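Local structure of N-ACETYLMURAMOYL-L-ALANINE AMIDASE CwlV (Paenibacillus polymyxa, 1JWQ) at residues A105-M108 / H109-A113; K150-A153 / T154-E158; N127-V130 / I131-T134. The protein probably cleaves the amide bond between N-acetylmuramic acid and L-alanine in cell-wall peptidoglycan, the present chain being its zinc-binding catalytic domain. One frame throughout, in Å; residues are numbered along the deposited sequence.

Interaction 1. Residues A105-M108 / H109-A113; sequences ANVM and HKYFA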
# COMPACT_ATOMS: atom_id res chain seq x y z
N ALA A 105 8.78 4.20 -7.08
CA ALA A 105 7.48 4.88 -7.06
C ALA A 105 6.96 5.05 -8.49
O ALA A 105 5.78 4.85 -8.76
CB ALA A 105 7.60 6.25 -6.38
N ASN A 106 7.85 5.42 -9.41
CA ASN A 106 7.46 5.59 -10.80
C ASN A 106 6.94 4.29 -11.40
O ASN A 106 5.88 4.27 -12.03
CB ASN A 106 8.64 6.10 -11.64
CG ASN A 106 9.03 7.53 -11.31
OD1 ASN A 106 8.16 8.40 -11.16
ND2 ASN A 106 10.33 7.80 -11.22
N VAL A 107 7.68 3.20 -11.22
CA VAL A 107 7.25 1.92 -11.76
C VAL A 107 5.96 1.48 -11.07
O VAL A 107 4.99 1.10 -11.74
CB VAL A 107 8.34 0.83 -11.57
CG1 VAL A 107 7.83 -0.53 -12.05
CG2 VAL A 107 9.59 1.22 -12.36
N MET A 108 5.93 1.55 -9.75
CA MET A 108 4.73 1.16 -9.01
C MET A 108 3.50 1.92 -9.51
O MET A 108 2.47 1.32 -9.83
CB MET A 108 4.91 1.41 -7.51
CG MET A 108 3.65 1.19 -6.69
SD MET A 108 3.00 -0.50 -6.84
CE MET A 108 4.05 -1.34 -5.67
N HIS A 109 3.60 3.24 -9.58
CA HIS A 109 2.47 4.06 -10.02
C HIS A 109 2.00 3.68 -11.42
O HIS A 109 0.81 3.70 -11.71
CB HIS A 109 2.85 5.54 -10.00
CG HIS A 109 1.66 6.46 -9.93
ND1 HIS A 109 0.83 6.52 -8.84
CD2 HIS A 109 1.16 7.33 -10.84
CE1 HIS A 109 -0.13 7.40 -9.07
NE2 HIS A 109 0.05 7.90 -10.27
N LYS A 110 2.95 3.34 -12.29
CA LYS A 110 2.65 2.95 -13.66
C LYS A 110 1.62 1.82 -13.75
O LYS A 110 0.74 1.83 -14.61
CB LYS A 110 3.95 2.52 -14.37
CG LYS A 110 3.79 2.19 -15.85
CD LYS A 110 5.11 1.72 -16.45
CE LYS A 110 5.05 1.68 -17.98
NZ LYS A 110 3.88 0.93 -18.49
N TYR A 111 1.72 0.85 -12.84
CA TYR A 111 0.80 -0.28 -12.86
C TYR A 111 -0.31 -0.18 -11.82
O TYR A 111 -1.43 -0.66 -12.03
CB TYR A 111 1.57 -1.58 -12.66
CG TYR A 111 2.61 -1.79 -13.72
CD1 TYR A 111 3.92 -1.35 -13.54
CD2 TYR A 111 2.27 -2.36 -14.95
CE1 TYR A 111 4.87 -1.47 -14.56
CE2 TYR A 111 3.20 -2.49 -15.97
CZ TYR A 111 4.50 -2.04 -15.77
OH TYR A 111 5.42 -2.16 -16.78
N PHE A 112 0.01 0.46 -10.71
CA PHE A 112 -0.92 0.64 -9.61
C PHE A 112 -2.05 1.63 -9.92
O PHE A 112 -3.23 1.30 -9.78
CB PHE A 112 -0.13 1.08 -8.38
CG PHE A 112 -0.96 1.67 -7.28
CD1 PHE A 112 -0.63 2.91 -6.75
CD2 PHE A 112 -2.03 0.97 -6.74
CE1 PHE A 112 -1.37 3.46 -5.71
CE2 PHE A 112 -2.77 1.51 -5.70
CZ PHE A 112 -2.44 2.75 -5.18
N ALA A 113 -1.69 2.83 -10.35
CA ALA A 113 -2.67 3.87 -10.64
C ALA A 113 -3.78 3.47 -11.62
O ALA A 113 -4.96 3.62 -11.31
CB ALA A 113 -1.96 5.13 -11.13

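Interaction 2. Residues K150-A153 / T154-E158; sequences KEEA and TLFDE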
# COMPACT_ATOMS: atom_id res chain seq x y z
N LYS A 150 -18.93 7.31 -2.74
CA LYS A 150 -18.76 6.39 -3.86
C LYS A 150 -17.41 5.68 -3.82
O LYS A 150 -17.33 4.47 -4.02
CB LYS A 150 -18.91 7.14 -5.20
CG LYS A 150 -20.35 7.26 -5.71
CD LYS A 150 -20.42 8.12 -6.97
CE LYS A 150 -21.70 7.91 -7.76
NZ LYS A 150 -21.85 6.53 -8.29
N GLU A 151 -16.35 6.43 -3.55
CA GLU A 151 -15.02 5.86 -3.51
C GLU A 151 -14.85 4.85 -2.37
O GLU A 151 -14.19 3.83 -2.54
CB GLU A 151 -13.96 6.96 -3.42
CG GLU A 151 -12.60 6.51 -3.88
CD GLU A 151 -11.81 7.62 -4.54
OE1 GLU A 151 -10.83 8.10 -3.93
OE2 GLU A 151 -12.17 8.01 -5.67
N GLU A 152 -15.44 5.14 -1.22
CA GLU A 152 -15.35 4.21 -0.09
C GLU A 152 -15.96 2.87 -0.50
O GLU A 152 -15.39 1.81 -0.26
CB GLU A 152 -16.10 4.74 1.13
CG GLU A 152 -16.06 3.77 2.31
CD GLU A 152 -17.04 4.12 3.41
OE1 GLU A 152 -17.01 3.45 4.46
OE2 GLU A 152 -17.86 5.05 3.22
N ALA A 153 -17.14 2.93 -1.11
CA ALA A 153 -17.82 1.71 -1.55
C ALA A 153 -16.93 0.95 -2.53
O ALA A 153 -16.79 -0.28 -2.44
CB ALA A 153 -19.14 2.06 -2.23
N THR A 154 -16.31 1.68 -3.44
CA THR A 154 -15.42 1.09 -4.43
C THR A 154 -14.22 0.41 -3.79
O THR A 154 -13.86 -0.71 -4.15
CB THR A 154 -14.93 2.15 -5.43
OG1 THR A 154 -16.04 2.66 -6.18
CG2 THR A 154 -13.90 1.57 -6.38
N LEU A 155 -13.59 1.08 -2.82
CA LEU A 155 -12.43 0.49 -2.17
C LEU A 155 -12.77 -0.80 -1.44
O LEU A 155 -11.91 -1.67 -1.29
CB LEU A 155 -11.79 1.49 -1.19
CG LEU A 155 -10.51 2.16 -1.73
CD1 LEU A 155 -10.85 3.01 -2.95
CD2 LEU A 155 -9.87 3.02 -0.64
N PHE A 156 -14.01 -0.94 -1.00
CA PHE A 156 -14.40 -2.17 -0.32
C PHE A 156 -15.11 -3.15 -1.24
O PHE A 156 -15.75 -4.10 -0.78
CB PHE A 156 -15.26 -1.86 0.91
CG PHE A 156 -14.45 -1.42 2.10
CD1 PHE A 156 -14.01 -0.11 2.21
CD2 PHE A 156 -14.07 -2.35 3.06
CE1 PHE A 156 -13.20 0.28 3.28
CE2 PHE A 156 -13.25 -1.97 4.13
CZ PHE A 156 -12.82 -0.66 4.23
N ASP A 157 -14.97 -2.92 -2.54
CA ASP A 157 -15.55 -3.81 -3.54
C ASP A 157 -14.50 -4.88 -3.84
O ASP A 157 -13.35 -4.56 -4.14
CB ASP A 157 -15.90 -3.04 -4.81
CG ASP A 157 -16.41 -3.94 -5.92
OD1 ASP A 157 -15.58 -4.56 -6.62
OD2 ASP A 157 -17.64 -4.03 -6.09
N GLU A 158 -14.89 -6.14 -3.74
CA GLU A 158 -13.97 -7.25 -3.98
C GLU A 158 -13.25 -7.23 -5.32
O GLU A 158 -12.04 -7.45 -5.37
CB GLU A 158 -14.70 -8.58 -3.82
CG GLU A 158 -14.57 -9.14 -2.42
CD GLU A 158 -13.12 -9.30 -2.01
OE1 GLU A 158 -12.59 -10.43 -2.06
OE2 GLU A 158 -12.50 -8.28 -1.65

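Interaction 3. Residues N127-V130 / I131-T134; sequences NFHV and IRET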
# COMPACT_ATOMS: atom_id res chain seq x y z
N ASN A 127 6.47 12.90 3.84
CA ASN A 127 7.36 12.66 4.96
C ASN A 127 6.70 11.71 5.95
O ASN A 127 6.29 12.12 7.04
CB ASN A 127 7.74 13.97 5.65
CG ASN A 127 8.75 13.76 6.77
OD1 ASN A 127 9.65 12.93 6.65
ND2 ASN A 127 8.60 14.52 7.84
N PHE A 128 6.62 10.44 5.56
CA PHE A 128 6.00 9.42 6.40
C PHE A 128 7.08 8.48 6.94
O PHE A 128 7.92 8.00 6.19
CB PHE A 128 4.98 8.64 5.57
CG PHE A 128 3.95 9.51 4.90
CD1 PHE A 128 3.56 9.27 3.59
CD2 PHE A 128 3.37 10.58 5.58
CE1 PHE A 128 2.62 10.09 2.96
CE2 PHE A 128 2.43 11.41 4.96
CZ PHE A 128 2.06 11.16 3.65
N HIS A 129 7.02 8.23 8.24
CA HIS A 129 7.99 7.39 8.92
C HIS A 129 8.41 6.12 8.19
O HIS A 129 9.59 5.90 7.94
CB HIS A 129 7.46 7.02 10.31
CG HIS A 129 8.46 6.32 11.18
ND1 HIS A 129 8.90 6.84 12.38
CD2 HIS A 129 9.10 5.14 11.03
CE1 HIS A 129 9.77 6.01 12.93
NE2 HIS A 129 9.91 4.97 12.13
N VAL A 130 7.44 5.29 7.83
CA VAL A 130 7.77 4.03 7.17
C VAL A 130 8.53 4.13 5.85
O VAL A 130 9.26 3.20 5.49
CB VAL A 130 6.52 3.14 6.98
CG1 VAL A 130 5.88 2.87 8.35
CG2 VAL A 130 5.53 3.80 6.06
N ILE A 131 8.38 5.23 5.11
CA ILE A 131 9.11 5.36 3.85
C ILE A 131 10.35 6.25 4.01
O ILE A 131 11.19 6.33 3.12
CB ILE A 131 8.19 5.87 2.70
CG1 ILE A 131 7.50 7.19 3.08
CG2 ILE A 131 7.14 4.82 2.37
CD1 ILE A 131 6.68 7.80 1.93
N ARG A 132 10.45 6.89 5.17
CA ARG A 132 11.58 7.77 5.47
C ARG A 132 12.72 7.02 6.16
O ARG A 132 13.88 7.16 5.79
CB ARG A 132 11.15 8.91 6.39
CG ARG A 132 12.31 9.76 6.88
CD ARG A 132 11.84 10.81 7.87
NE ARG A 132 11.36 10.23 9.12
CZ ARG A 132 10.13 10.40 9.60
NH1 ARG A 132 9.25 11.14 8.94
NH2 ARG A 132 9.78 9.83 10.75
N GLU A 133 12.36 6.23 7.17
CA GLU A 133 13.33 5.49 7.96
C GLU A 133 13.82 4.20 7.32
O GLU A 133 14.81 3.62 7.77
CB GLU A 133 12.76 5.21 9.35
CG GLU A 133 12.40 6.49 10.10
CD GLU A 133 13.60 7.42 10.29
OE1 GLU A 133 13.43 8.65 10.20
OE2 GLU A 133 14.71 6.91 10.51
N THR A 134 13.13 3.74 6.29
CA THR A 134 13.54 2.54 5.58
C THR A 134 14.75 2.92 4.73
O THR A 134 14.93 4.09 4.39
CB THR A 134 12.41 2.02 4.67
OG1 THR A 134 11.60 3.12 4.23
CG2 THR A 134 11.55 1.00 5.42

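Interaction 1. Residues A105-M108 / H109-A113
Met108 packs forward onto Phe112 one turn later in helix 102-116, and this i to i+4 pair makes up the tight, buried half of the contact. The methionine starts out with CG anti to its own N (chi1 173°), and the bend at chi2 (59°) then brings SD to 3.8 Å from Phe112 CB. The sulfur lies 5.5 Å from the centroid of the Phe112 ring and oblique to it, 48° off the normal, a Met-aromatic contact. Two backbone bonds run under this pair: Phe112 N donates to Met108 O over 2.8 Å, and His109 N donates to Ala105 O, also 2.8 Å away. On the same inner side, Thr94 OG1 and Asp120 OD2 bond ND1 and NE2 of His109, which should fix the rotation of its imidazole.

The outer side is looser. Val107 and Tyr111 run side by side with CG1 and CE1 4.0 Å apart, and Val107 O sits at the tyrosine ring edge, 3.2 Å from CD1. Tyr111 N is shared between two weak bonds, to Val107 O at 3.5 Å and to Met108 O at 3.1 Å. Asn106 and Lys110 are exposed to solvent.

This helix is the crossover of the beta-alpha-beta unit that joins parallel strands 92-96 and 120-125. Ala105, Met108 and Phe112 lie against Val139, Leu141 and Val143 of strand 138-145, while Ile172, Val164 and Ile168 of helix 158-176 flank Met108 and Phe112.

Interaction 2. Residues K150-A153 / T154-E158
Leu155 N donates to Glu151 O over 2.8 Å in the last turn of helix 149-155, which is followed, after a turn at Phe156, by Asp157 at the N-cap position of helix 158-176. The backbone bonds lengthen toward the helix end: Thr154 N reaches Lys150 O at 3.0 Å, whereas Phe156 N lies 3.2 Å from Glu152 O and makes a weak second bond to Ala153 O. Phe156 is the first residue to leave helical torsions, and Asp157 N turns back to Thr154 O.

Asp157 OD1 then accepts Phe160 N, with a weak bond from Asp159 N, so the carboxylate serves amides at the start of the next helix. Leu155 O, at the end of the first helix, receives Gln161 NE2.

Buried carboxylates are also provided for. Glu151 OE1 takes two backbone donors, Tyr145 N and Gly91 N, tying this helix to the end of strand 138-145 and to the residue just before strand 92-96; Glu152 OE1 is paired with Ser21 OG. Apolar contact is modest: Glu151 CG meets Leu155 CD1 at 4.0 Å, and the two side chains cross at a slant. Glu152 O lies at the edge of the Phe156 ring, in its plane, 3.4 Å from CD1.

Interaction 3. Residues N127-V130 / I131-T134
Arg132 extends from the backbone with CG anti to N (chi1 173°) and then bends at chi3 (67°), swinging its guanidinium back over His129 and across to Asn127. There NH1 donates to Asn127 OD1 at 2.9 Å, with an N-H...O angle of 160°; the oxygen lies in the guanidinium plane, although the donor stands above the plane of the amide carbonyl. A second edge is used by NE, which forms a salt bridge of 2.8 Å with Glu133 OE1 through the anti lone pair of that oxygen. His129 CA sits over one guanidinium face, 3.4 Å above its plane, so the group is held at two edges and one face. The first torsion of Glu133, with CG anti to the carbonyl carbon, lays CG over one face of the His129 ring, 3.7 Å from its centroid, a CH-pi contact. Replacing Arg132 with a leucine would probably leave Asn127 OD1 and the Glu133 carboxylate without their mate and uncover His129 CA.

The backbone below is a single turn. His129 O accepts both Glu133 N, at 2.9 Å, and Arg132 N, while Thr134 OG1 closes the exit by donating to Val130 O over 2.7 Å. At the entrance, Phe128 holds the N-cap position; its ring meets Tyr95 edge-to-face.

The side chain of Phe128 is about 9 Å from the zinc ion. The arrangement is a short helix (129-132) in the loop between strands 120-125 and 138-145, close to the zinc site through Val130, whose side chain is about 5 Å from that of the zinc ligand His80.

In the fold
Along the chain the order is interaction 1, interaction 3, interaction 2. Each is local, within a helix or at a helix end, and closes no long loop, so the three follow in series without nesting or crossing. Strand 120-125 separates the first two, and strand 138-145 separates 127-134 from 150-158. Interactions 1 and 3 meet strand 138-145 through alternating residues, Val139, Leu141 and Val143 against Ala138 and Leu140, which puts them on opposite faces of the mixed sheet. Interactions 1 and 2 both touch helix 158-176, from Val164 to Glu174 and at Phe160 respectively. Interactions 2 and 3 lie 27 Å apart between centres, on opposite sides of the chain's centre.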